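PDB 5TZ6: CurJ from Moorea producens 3L, which is a polyketide synthase dehydratase domain, here an inactivated variant, whose native form probably performs a vinylogous dehydration in curacin biosynthesis. Local coordinates for residues A[168-171]-A[172-176]; A[281-284]-A[285-289]. The protein carries 1 engineered substitution. All coordinates share one frame; numbering follows the deposited sequence.

Contact 1. Residues A[168-171]-A[172-176]; sequences YQHL and WDRQI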
loop_
_atom_site.group_PDB
_atom_site.type_symbol
_atom_site.label_atom_id
_atom_site.label_comp_id
_atom_site.label_asym_id
_atom_site.label_seq_id
_atom_site.Cartn_x
_atom_site.Cartn_y
_atom_site.Cartn_z
ATOM N N TYR A 168 -25.650 7.220 29.483
ATOM C CA TYR A 168 -26.080 7.119 28.097
ATOM C C TYR A 168 -27.160 8.144 27.813
ATOM O O TYR A 168 -27.131 8.826 26.778
ATOM C CB TYR A 168 -26.584 5.707 27.811
ATOM C CG TYR A 168 -25.535 4.637 28.040
ATOM C CD1 TYR A 168 -24.262 4.763 27.513
ATOM C CD2 TYR A 168 -25.821 3.510 28.809
ATOM C CE1 TYR A 168 -23.302 3.791 27.729
ATOM C CE2 TYR A 168 -24.875 2.535 29.032
ATOM C CZ TYR A 168 -23.614 2.677 28.488
ATOM O OH TYR A 168 -22.665 1.704 28.707
ATOM N N GLN A 169 -28.030 8.370 28.793
ATOM C CA GLN A 169 -29.059 9.384 28.636
ATOM C C GLN A 169 -28.430 10.757 28.492
ATOM O O GLN A 169 -28.827 11.537 27.613
ATOM C CB GLN A 169 -30.015 9.353 29.826
ATOM C CG GLN A 169 -31.148 10.349 29.707
ATOM C CD GLN A 169 -32.118 9.969 28.604
ATOM O OE1 GLN A 169 -32.697 8.885 28.630
ATOM N NE2 GLN A 169 -32.304 10.859 27.634
ATOM N N HIS A 170 -27.431 11.066 29.334
ATOM C CA HIS A 170 -26.753 12.351 29.198
ATOM C C HIS A 170 -26.277 12.554 27.768
ATOM O O HIS A 170 -26.388 13.655 27.217
ATOM C CB HIS A 170 -25.578 12.451 30.176
ATOM C CG HIS A 170 -24.740 13.680 29.987
ATOM N ND1 HIS A 170 -24.891 14.812 30.758
ATOM C CD2 HIS A 170 -23.734 13.950 29.119
ATOM C CE1 HIS A 170 -24.016 15.727 30.374
ATOM N NE2 HIS A 170 -23.306 15.230 29.377
ATOM N N LEU A 171 -25.780 11.490 27.137
ATOM C CA LEU A 171 -25.294 11.638 25.773
ATOM C C LEU A 171 -26.454 11.695 24.792
ATOM O O LEU A 171 -26.433 12.493 23.846
ATOM C CB LEU A 171 -24.335 10.493 25.432
ATOM C CG LEU A 171 -22.984 10.533 26.156
ATOM C CD1 LEU A 171 -22.194 9.275 25.866
ATOM C CD2 LEU A 171 -22.174 11.770 25.756
ATOM N N TRP A 172 -27.484 10.874 25.024
ATOM C CA TRP A 172 -28.641 10.861 24.137
ATOM C C TRP A 172 -29.237 12.255 23.990
ATOM O O TRP A 172 -29.642 12.656 22.892
ATOM C CB TRP A 172 -29.681 9.872 24.663
ATOM C CG TRP A 172 -30.649 9.409 23.620
ATOM C CD1 TRP A 172 -31.834 9.997 23.276
ATOM C CD2 TRP A 172 -30.495 8.280 22.752
ATOM N NE1 TRP A 172 -32.439 9.283 22.267
ATOM C CE2 TRP A 172 -31.633 8.230 21.924
ATOM C CE3 TRP A 172 -29.510 7.296 22.605
ATOM C CZ2 TRP A 172 -31.813 7.241 20.962
ATOM C CZ3 TRP A 172 -29.689 6.317 21.648
ATOM C CH2 TRP A 172 -30.833 6.297 20.838
ATOM N N ASP A 173 -29.268 13.018 25.082
ATOM C CA ASP A 173 -29.854 14.351 25.041
ATOM C C ASP A 173 -29.053 15.299 24.158
ATOM O O ASP A 173 -29.625 16.222 23.569
ATOM C CB ASP A 173 -29.969 14.899 26.460
ATOM C CG ASP A 173 -30.906 14.074 27.326
ATOM O OD1 ASP A 173 -31.850 13.464 26.778
ATOM O OD2 ASP A 173 -30.693 14.032 28.555
ATOM N N ARG A 174 -27.739 15.099 24.051
ATOM C CA ARG A 174 -26.900 15.912 23.182
ATOM C C ARG A 174 -26.884 15.409 21.745
ATOM O O ARG A 174 -26.029 15.835 20.963
ATOM C CB ARG A 174 -25.467 15.980 23.725
ATOM C CG ARG A 174 -25.276 17.038 24.804
ATOM C CD ARG A 174 -25.733 16.532 26.166
ATOM N NE ARG A 174 -25.560 17.547 27.203
ATOM C CZ ARG A 174 -26.116 17.482 28.411
ATOM N NH1 ARG A 174 -26.874 16.443 28.736
ATOM N NH2 ARG A 174 -25.917 18.454 29.292
ATOM N N GLN A 175 -27.800 14.511 21.385
ATOM C CA GLN A 175 -27.871 13.915 20.054
ATOM C C GLN A 175 -26.705 12.984 19.772
ATOM O O GLN A 175 -26.370 12.747 18.609
ATOM C CB GLN A 175 -27.949 14.984 18.961
ATOM C CG GLN A 175 -28.966 16.048 19.254
ATOM C CD GLN A 175 -30.304 15.459 19.611
ATOM O OE1 GLN A 175 -30.759 14.493 18.994
ATOM N NE2 GLN A 175 -30.932 16.015 20.635
ATOM N N ILE A 176 -26.062 12.465 20.810
ATOM C CA ILE A 176 -25.042 11.435 20.663
ATOM C C ILE A 176 -25.714 10.117 21.028
ATOM O O ILE A 176 -25.822 9.759 22.205
ATOM C CB ILE A 176 -23.804 11.717 21.518
ATOM C CG1 ILE A 176 -23.169 13.042 21.096
ATOM C CG2 ILE A 176 -22.795 10.597 21.355
ATOM C CD1 ILE A 176 -22.065 13.509 22.011
HETATM O O HOH W 1 -26.308 7.687 23.887
#

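Contact 2. Residues A[281-284]-A[285-289]; sequences LFDQ and HGQLV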
loop_
_atom_site.group_PDB
_atom_site.type_symbol
_atom_site.label_atom_id
_atom_site.label_comp_id
_atom_site.label_asym_id
_atom_site.label_seq_id
_atom_site.Cartn_x
_atom_site.Cartn_y
_atom_site.Cartn_z
ATOM N N LEU A 281 -7.505 1.715 32.915
ATOM C CA LEU A 281 -8.253 0.512 32.596
ATOM C C LEU A 281 -7.438 -0.684 33.064
ATOM O O LEU A 281 -6.264 -0.804 32.701
ATOM C CB LEU A 281 -8.516 0.440 31.094
ATOM C CG LEU A 281 -9.317 -0.732 30.535
ATOM C CD1 LEU A 281 -10.737 -0.753 31.092
ATOM C CD2 LEU A 281 -9.314 -0.651 29.016
ATOM N N PHE A 282 -8.035 -1.556 33.878
ATOM C CA PHE A 282 -7.287 -2.694 34.402
ATOM C C PHE A 282 -8.158 -3.943 34.496
ATOM O O PHE A 282 -9.388 -3.909 34.354
ATOM C CB PHE A 282 -6.627 -2.383 35.757
ATOM C CG PHE A 282 -7.572 -1.902 36.801
ATOM C CD1 PHE A 282 -7.943 -0.569 36.856
ATOM C CD2 PHE A 282 -8.084 -2.782 37.744
ATOM C CE1 PHE A 282 -8.822 -0.121 37.819
ATOM C CE2 PHE A 282 -8.960 -2.343 38.713
ATOM C CZ PHE A 282 -9.332 -1.011 38.751
ATOM N N ASP A 283 -7.457 -5.051 34.748
ATOM C CA ASP A 283 -7.939 -6.424 34.748
ATOM C C ASP A 283 -8.776 -6.751 35.977
ATOM O O ASP A 283 -8.734 -6.066 37.003
ATOM C CB ASP A 283 -6.756 -7.396 34.710
ATOM C CG ASP A 283 -6.922 -8.477 33.672
ATOM O OD1 ASP A 283 -8.034 -8.592 33.115
ATOM O OD2 ASP A 283 -5.943 -9.214 33.421
ATOM N N GLN A 284 -9.506 -7.866 35.868
ATOM C CA GLN A 284 -10.217 -8.410 37.016
ATOM C C GLN A 284 -9.253 -8.730 38.149
ATOM O O GLN A 284 -9.609 -8.613 39.328
ATOM C CB GLN A 284 -10.960 -9.680 36.597
ATOM C CG GLN A 284 -12.067 -10.118 37.531
ATOM C CD GLN A 284 -13.302 -9.244 37.376
ATOM O OE1 GLN A 284 -13.542 -8.326 38.160
ATOM N NE2 GLN A 284 -14.086 -9.520 36.336
ATOM N N HIS A 285 -8.037 -9.159 37.807
ATOM C CA HIS A 285 -6.962 -9.397 38.759
ATOM C C HIS A 285 -6.139 -8.155 39.067
ATOM O O HIS A 285 -5.292 -8.203 39.964
ATOM C CB HIS A 285 -6.045 -10.513 38.256
ATOM C CG HIS A 285 -6.757 -11.803 38.013
ATOM N ND1 HIS A 285 -7.573 -12.007 36.922
ATOM C CD2 HIS A 285 -6.806 -12.944 38.739
ATOM C CE1 HIS A 285 -8.081 -13.225 36.977
ATOM N NE2 HIS A 285 -7.630 -13.814 38.069
ATOM N N GLY A 286 -6.340 -7.058 38.344
ATOM C CA GLY A 286 -5.590 -5.851 38.600
ATOM C C GLY A 286 -4.443 -5.586 37.656
ATOM O O GLY A 286 -3.750 -4.577 37.820
ATOM N N GLN A 287 -4.197 -6.467 36.693
ATOM C CA GLN A 287 -3.207 -6.167 35.670
ATOM C C GLN A 287 -3.656 -4.959 34.864
ATOM O O GLN A 287 -4.745 -4.956 34.280
ATOM C CB GLN A 287 -2.985 -7.376 34.764
ATOM C CG GLN A 287 -2.067 -8.428 35.369
ATOM C CD GLN A 287 -2.374 -9.832 34.878
ATOM O OE1 GLN A 287 -3.530 -10.180 34.633
ATOM N NE2 GLN A 287 -1.333 -10.650 34.735
ATOM N N LEU A 288 -2.824 -3.926 34.854
ATOM C CA LEU A 288 -3.142 -2.704 34.132
ATOM C C LEU A 288 -3.171 -2.986 32.633
ATOM O O LEU A 288 -2.185 -3.456 32.060
ATOM C CB LEU A 288 -2.113 -1.630 34.472
ATOM C CG LEU A 288 -2.455 -0.154 34.295
ATOM C CD1 LEU A 288 -3.769 0.194 34.982
ATOM C CD2 LEU A 288 -1.315 0.673 34.862
ATOM N N VAL A 289 -4.313 -2.731 32.007
ATOM C CA VAL A 289 -4.477 -2.928 30.570
ATOM C C VAL A 289 -4.082 -1.677 29.786
ATOM O O VAL A 289 -3.402 -1.764 28.761
ATOM C CB VAL A 289 -5.935 -3.343 30.275
ATOM C CG1 VAL A 289 -6.282 -3.096 28.814
ATOM C CG2 VAL A 289 -6.163 -4.807 30.651
#

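Contact 1. Residues A[168-171]-A[172-176]
Arg174 reaches back one helical turn to His170 and grips it twice, by its backbone carbonyl and by its ring. Its CB rests 3.6 Å from Leu171 O. CG stands beside the backbone N, and a bend at the next bond (chi2 82°) folds the rest of the chain back along the helix. CD then passes close to His170 O, while NE turns away to hydrogen-bond Glu238 O. At the tip, NH1 donates to His170 O at 3.2 Å, in the carbonyl plane and on a lone pair. The same guanidinium lies flat over one face of the imidazole, with centres 3.8 Å apart and planes at 21°; NH1 sits over the ring near its rim and CZ close to CE1, while NH2 projects past the ring. His170 NE2 is in turn hydrogen-bonded to Thr239 OG1, which helps fix the ring's rotation. An alanine in place of Arg174 would probably leave that imidazole face without its stacking partner and Glu238 O without its donor.

Farther round the helix, Gln169 NE2 hydrogen-bonds Asp173 OD1 at 2.8 Å, in its own amide plane but meeting the carboxylate from above, 38° out of plane. A water donates to both Tyr168 O and Ile176 O, bridging the last turn to the strand that follows. Leu171, whose side chain touches the bound hydroxy-methylheptenoic acid, also sets CD2 against Ile176 CD1 at 4.1 Å. The chain leaves the helix at Gln175, whose positive phi lets Ile176 N reach Leu171 O at 3.1 Å and Gln175 N reach Trp172 O at 3.0 Å: the paired bonds of a Schellman motif.

Contact 2. Residues A[281-284]-A[285-289]
Asp283 N donates to Gln287 O at 2.8 Å, tilted well out of the carbonyl plane, and with it begins the tip of a beta hairpin built as a type I turn followed by a G1 bulge. Gln284 and His285 take the two central places of the turn, and a weak bond of 2.9 Å from Gly286 N to Asp283 O closes it. Gly286 follows with a positive phi of 101°; a side chain there would jam against the carbonyl of His285. Below the turn, Val289 N bonds Leu281 O at 2.8 Å, and between these rungs Phe282 and Leu288 form a non-hydrogen-bonded antiparallel pair.

Asp283 OD1 weakly accepts Gln284 N and also takes a bond from Ser254 OG, so the carboxylate ties the turn to a neighbouring loop. Ser147 OG holds Leu288 N from outside. The Leu281 and Val289 side chains lie side by side, with Leu281 CD2 3.9 Å from Val289 CG1. Phe282 places its ring in the cramped slot between its own N and carbonyl carbon (chi1 55°); the ring leads away from 285-289 toward Ile149 and Tyr262, and of its atoms only CD2 comes near the turn, 4.0 Å from Gly286 CA.

In the fold
Going from the N terminus, the chain meets contact 1 first, where helix 164-173 ends and turns into the short strand 176-178, which pairs with strand 41-43. It then runs through strands 185-190 and 194-200, helix 215-223 and strands 239-250 and 258-267 before contact 2 closes the hairpin of strands 274-282 and 288-300. The two closures come in series, neither nesting nor crossing, with centres about 29 Å apart and nearest atoms about 12 Å apart. Strand 239-250 links them: its Thr239 meets contact 1, and it pairs with strand 288-300. Leu281 packs on helix 215-223, consistent with a hot-dog fold, where a sheet wraps a helix.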